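Side-chain contacts in cysteine protease-like VirA (Shigella flexneri, PDB 3EB8), which is a secreted virulence effector needed for bacterial entry into epithelial cells and for later spread, its reported action as an alpha-tubulin protease being disputed: residues F205-D209 against L210-T214; V247-I250 against Y251-M255. One frame throughout, in Å; residues are numbered along the deposited sequence.

Contact 1 of 2, residues F205-D209 against L210-T214; sequences FPQQD and LCFQT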
loop_
_atom_site.group_PDB
_atom_site.type_symbol
_atom_site.label_atom_id
_atom_site.label_comp_id
_atom_site.label_asym_id
_atom_site.label_seq_id
_atom_site.Cartn_x
_atom_site.Cartn_y
_atom_site.Cartn_z
ATOM N N PHE A 205 -5.566 -7.118 24.448
ATOM C CA PHE A 205 -5.302 -8.534 24.222
ATOM C C PHE A 205 -5.624 -9.356 25.477
ATOM O O PHE A 205 -4.733 -9.693 26.256
ATOM C CB PHE A 205 -3.846 -8.753 23.799
ATOM C CG PHE A 205 -3.558 -8.371 22.370
ATOM C CD1 PHE A 205 -2.543 -7.472 22.067
ATOM C CD2 PHE A 205 -4.285 -8.915 21.330
ATOM C CE1 PHE A 205 -2.261 -7.121 20.748
ATOM C CE2 PHE A 205 -4.012 -8.566 20.010
ATOM C CZ PHE A 205 -3.000 -7.667 19.722
ATOM N N PRO A 206 -6.911 -9.679 25.673
ATOM C CA PRO A 206 -7.377 -10.465 26.822
ATOM C C PRO A 206 -7.002 -11.944 26.701
ATOM O O PRO A 206 -6.601 -12.567 27.688
ATOM C CB PRO A 206 -8.905 -10.322 26.760
ATOM C CG PRO A 206 -9.189 -9.303 25.687
ATOM C CD PRO A 206 -8.014 -9.320 24.769
ATOM N N GLN A 207 -7.133 -12.485 25.493
ATOM C CA GLN A 207 -6.864 -13.900 25.220
ATOM C C GLN A 207 -5.485 -14.367 25.713
ATOM O O GLN A 207 -4.495 -13.643 25.614
ATOM C CB GLN A 207 -7.010 -14.185 23.724
ATOM C CG GLN A 207 -8.032 -13.306 22.987
ATOM C CD GLN A 207 -7.459 -11.968 22.509
ATOM O OE1 GLN A 207 -8.014 -11.325 21.614
ATOM N NE2 GLN A 207 -6.346 -11.552 23.105
ATOM N N GLN A 208 -5.427 -15.588 26.234
ATOM C CA GLN A 208 -4.215 -16.087 26.872
ATOM C C GLN A 208 -3.458 -17.112 26.013
ATOM O O GLN A 208 -2.421 -17.632 26.426
ATOM C CB GLN A 208 -4.562 -16.688 28.233
ATOM C CG GLN A 208 -3.550 -16.386 29.328
ATOM C CD GLN A 208 -3.650 -14.961 29.850
ATOM O OE1 GLN A 208 -4.619 -14.251 29.574
ATOM N NE2 GLN A 208 -2.645 -14.537 30.606
ATOM N N ASP A 209 -3.980 -17.393 24.821
ATOM C CA ASP A 209 -3.344 -18.339 23.898
ATOM C C ASP A 209 -1.882 -17.991 23.689
ATOM O O ASP A 209 -1.494 -16.830 23.816
ATOM C CB ASP A 209 -4.055 -18.347 22.538
ATOM C CG ASP A 209 -5.441 -18.965 22.602
ATOM O OD1 ASP A 209 -6.279 -18.480 23.397
ATOM O OD2 ASP A 209 -5.695 -19.930 21.847
ATOM N N LEU A 210 -1.071 -18.996 23.367
ATOM C CA LEU A 210 0.335 -18.750 23.082
ATOM C C LEU A 210 0.460 -17.704 21.995
ATOM O O LEU A 210 1.242 -16.771 22.143
ATOM C CB LEU A 210 1.088 -20.027 22.695
ATOM C CG LEU A 210 2.535 -19.811 22.230
ATOM C CD1 LEU A 210 3.404 -19.231 23.321
ATOM C CD2 LEU A 210 3.145 -21.098 21.717
ATOM N N CYS A 211 -0.333 -17.828 20.926
ATOM C CA CYS A 211 -0.282 -16.838 19.840
ATOM C C CYS A 211 -0.541 -15.412 20.327
ATOM O O CYS A 211 0.188 -14.515 19.953
ATOM C CB CYS A 211 -1.195 -17.199 18.659
ATOM S SG CYS A 211 -2.927 -17.491 19.082
ATOM N N PHE A 212 -1.560 -15.211 21.164
ATOM C CA PHE A 212 -1.833 -13.887 21.727
ATOM C C PHE A 212 -0.708 -13.439 22.638
ATOM O O PHE A 212 -0.356 -12.269 22.646
ATOM C CB PHE A 212 -3.163 -13.858 22.471
ATOM C CG PHE A 212 -4.341 -13.929 21.565
ATOM C CD1 PHE A 212 -5.134 -15.065 21.522
ATOM C CD2 PHE A 212 -4.634 -12.870 20.721
ATOM C CE1 PHE A 212 -6.223 -15.132 20.671
ATOM C CE2 PHE A 212 -5.715 -12.925 19.868
ATOM C CZ PHE A 212 -6.514 -14.058 19.843
ATOM N N GLN A 213 -0.137 -14.382 23.378
ATOM C CA GLN A 213 0.986 -14.077 24.243
ATOM C C GLN A 213 2.183 -13.633 23.397
ATOM O O GLN A 213 2.863 -12.653 23.727
ATOM C CB GLN A 213 1.329 -15.275 25.127
ATOM C CG GLN A 213 2.026 -14.901 26.416
ATOM C CD GLN A 213 1.253 -13.908 27.260
ATOM O OE1 GLN A 213 1.832 -12.964 27.813
ATOM N NE2 GLN A 213 -0.057 -14.110 27.364
ATOM N N THR A 214 2.420 -14.327 22.286
ATOM C CA THR A 214 3.484 -13.910 21.383
ATOM C C THR A 214 3.205 -12.522 20.789
ATOM O O THR A 214 4.087 -11.665 20.751
ATOM C CB THR A 214 3.776 -14.950 20.261
ATOM O OG1 THR A 214 2.819 -14.820 19.208
ATOM C CG2 THR A 214 3.719 -16.348 20.801
#
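Gln213 N donates a hydrogen bond of 2.8 Å to Asp209 O, with an N-H...O angle of 158°. It spans the first turn of helix 210-221. Asp209 holds the N-cap position, yet its side chain makes no capping bond. With CG beside its own backbone N (chi1 -70°), Asp209 runs alongside Phe212. Asp209 CB sits at the edge of that ring, 3.6 Å from Phe212 CD1, and the carboxylate plane stands almost upright to the ring. The carboxylate lies near the helix start, where its negative charge would probably suit the helix dipole.

Gln207 is bent beyond CB and lays its amide over one face of the Phe212 ring. The two planes are 6° apart. Gln207 CD lies 3.3 Å over the Phe212 ring, nearer its margin than its middle. Gln207 CB also lies over this face, but its approach to Phe212 CD1 is too short to be trusted. At the edge of the Phe205 ring, in its plane, is Gln207 NE2, so one amide touches both phenylalanines. Phe205 and Phe212 cross at about a right angle, with Phe205 CD2 4.0 Å from Phe212 CD2. Cys211 SG touches Asp209 CB at 3.7 Å. One turn further, Thr214 OG1 donates a 2.8 Å hydrogen bond to Cys211 O.

This is a surface contact in the region assigned to tubulin binding. Residues 205-209 form the loop between helices 194-204 and 210-221. The buried Phe205 joins loop to helix by also touching Glu215, Lys216 and Phe219 of helix 210-221.

Contact 2 of 2, residues V247-I250 against Y251-M255; sequences VEHI and YAQIM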
loop_
_atom_site.group_PDB
_atom_site.type_symbol
_atom_site.label_atom_id
_atom_site.label_comp_id
_atom_site.label_asym_id
_atom_site.label_seq_id
_atom_site.Cartn_x
_atom_site.Cartn_y
_atom_site.Cartn_z
ATOM N N VAL A 247 4.505 11.603 -11.003
ATOM C CA VAL A 247 3.374 11.158 -10.198
ATOM C C VAL A 247 2.240 12.176 -10.300
ATOM O O VAL A 247 1.068 11.816 -10.472
ATOM C CB VAL A 247 3.770 10.989 -8.713
ATOM C CG1 VAL A 247 2.538 10.885 -7.829
ATOM C CG2 VAL A 247 4.651 9.760 -8.531
ATOM N N GLU A 248 2.592 13.452 -10.197
ATOM C CA GLU A 248 1.613 14.503 -10.396
ATOM C C GLU A 248 0.856 14.306 -11.708
ATOM O O GLU A 248 -0.360 14.462 -11.755
ATOM C CB GLU A 248 2.293 15.874 -10.385
ATOM C CG GLU A 248 2.609 16.371 -8.986
ATOM C CD GLU A 248 3.145 17.795 -8.970
ATOM O OE1 GLU A 248 3.619 18.277 -10.028
ATOM O OE2 GLU A 248 3.097 18.429 -7.893
ATOM N N HIS A 249 1.585 13.960 -12.764
ATOM C CA HIS A 249 0.994 13.863 -14.079
ATOM C C HIS A 249 0.037 12.671 -14.123
ATOM O O HIS A 249 -1.132 12.814 -14.493
ATOM C CB HIS A 249 2.085 13.781 -15.152
ATOM C CG HIS A 249 1.569 13.922 -16.545
ATOM N ND1 HIS A 249 1.564 12.877 -17.446
ATOM C CD2 HIS A 249 1.039 14.985 -17.196
ATOM C CE1 HIS A 249 1.056 13.293 -18.594
ATOM N NE2 HIS A 249 0.729 14.567 -18.469
ATOM N N ILE A 250 0.515 11.504 -13.720
ATOM C CA ILE A 250 -0.356 10.343 -13.704
ATOM C C ILE A 250 -1.584 10.633 -12.839
ATOM O O ILE A 250 -2.713 10.340 -13.213
ATOM C CB ILE A 250 0.350 9.080 -13.164
ATOM C CG1 ILE A 250 1.713 8.902 -13.832
ATOM C CG2 ILE A 250 -0.522 7.858 -13.390
ATOM C CD1 ILE A 250 1.700 9.177 -15.322
ATOM N N TYR A 251 -1.360 11.208 -11.670
ATOM C CA TYR A 251 -2.449 11.420 -10.731
ATOM C C TYR A 251 -3.500 12.344 -11.362
ATOM O O TYR A 251 -4.715 12.110 -11.235
ATOM C CB TYR A 251 -1.892 11.990 -9.425
ATOM C CG TYR A 251 -2.899 12.196 -8.330
ATOM C CD1 TYR A 251 -3.710 11.163 -7.907
ATOM C CD2 TYR A 251 -3.009 13.416 -7.692
ATOM C CE1 TYR A 251 -4.625 11.343 -6.899
ATOM C CE2 TYR A 251 -3.917 13.609 -6.677
ATOM C CZ TYR A 251 -4.726 12.563 -6.285
ATOM O OH TYR A 251 -5.643 12.735 -5.278
ATOM N N ALA A 252 -3.028 13.372 -12.074
ATOM C CA ALA A 252 -3.922 14.321 -12.733
ATOM C C ALA A 252 -4.752 13.655 -13.820
ATOM O O ALA A 252 -5.935 13.967 -13.976
ATOM C CB ALA A 252 -3.141 15.486 -13.315
ATOM N N GLN A 253 -4.133 12.753 -14.581
ATOM C CA GLN A 253 -4.852 12.032 -15.629
ATOM C C GLN A 253 -5.923 11.135 -15.026
ATOM O O GLN A 253 -7.019 11.008 -15.564
ATOM C CB GLN A 253 -3.893 11.200 -16.482
ATOM C CG GLN A 253 -2.971 12.040 -17.337
ATOM C CD GLN A 253 -1.973 11.212 -18.108
ATOM O OE1 GLN A 253 -1.587 10.123 -17.680
ATOM N NE2 GLN A 253 -1.540 11.728 -19.252
ATOM N N ILE A 254 -5.590 10.522 -13.900
ATOM C CA ILE A 254 -6.515 9.659 -13.209
ATOM C C ILE A 254 -7.699 10.449 -12.647
ATOM O O ILE A 254 -8.852 10.055 -12.835
ATOM C CB ILE A 254 -5.800 8.849 -12.125
ATOM C CG1 ILE A 254 -5.134 7.642 -12.790
ATOM C CG2 ILE A 254 -6.798 8.426 -11.043
ATOM C CD1 ILE A 254 -4.113 6.960 -11.969
ATOM N N MET A 255 -7.428 11.575 -11.993
ATOM C CA MET A 255 -8.518 12.383 -11.461
ATOM C C MET A 255 -9.377 12.952 -12.582
ATOM O O MET A 255 -10.584 13.119 -12.403
ATOM C CB MET A 255 -8.014 13.490 -10.533
ATOM C CG MET A 255 -7.431 12.955 -9.230
ATOM S SD MET A 255 -6.991 14.258 -8.055
ATOM C CE MET A 255 -5.748 15.159 -8.971
#
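Helix 245-265 contains both segments, and its alpha-helical i to i+4 bonds join them. Tyr251 N bonds to Val247 O at 2.8 Å, Ala252 N to Glu248 O, Gln253 N to His249 O and Ile254 N to Ile250 O. The Val247 bond is fairly straight, with an N-H...O angle of 161°. Tyr251 O takes the next bond, from Met255 N.

On one side of the helix His249 meets Gln253. Gln253 keeps CG beside its backbone N (chi1 -69°) and then runs extended. This brings Gln253 CG over one face of the imidazole of His249. The amide is not stacked flat on the ring: the planes are 49° apart. Its nearest approach is Gln253 NE2 to His249 CE1, 3.1 Å. The amide nitrogen meets a ring carbon, and the imidazole nitrogens lie further away. The same amide reaches Ile250, with Gln253 OE1 4.2 Å from Ile250 CD1.

Ile250 and Ile254 form an apolar pair one turn apart. Ile250 CG2 lies 4.0 Å from Ile254 CD1. Met255, one turn on from Tyr251, sets its CG 3.9 Å over one face of the Tyr251 ring, near the margin.

The helix packs on the mixed sheet: on strand 348-356 Val247 touches Val349 while Tyr251 and Ile254 touch Phe351, and on strand 315-327 Tyr251 reaches Ile321 and Ile254 reaches Asn319. Ile250 touches Val92 and Ile124 in loops. Ile254 O is hydrogen-bonded to His310 NE2 of strand 300-312.

How the contacts relate
From the N terminus, contact 1 comes first. It closes the turn from the loop after helix 194-204 into helix 210-221. The chain then continues through helix 226-234 and enters helix 245-265, where contact 2 joins successive turns and closes no loop. The contacts follow in series and neither nest nor cross. Both are local and lie in the curated tubulin-binding region. The centres of contact 1 and contact 2 are about 45 Å apart, on opposite sides of the chain's centre. The nearest atoms of contact 1 and contact 2 are about 32 Å apart. Contact 1 ties a surface loop to its helix, while contact 2 belongs to a helix packed against the mixed sheet.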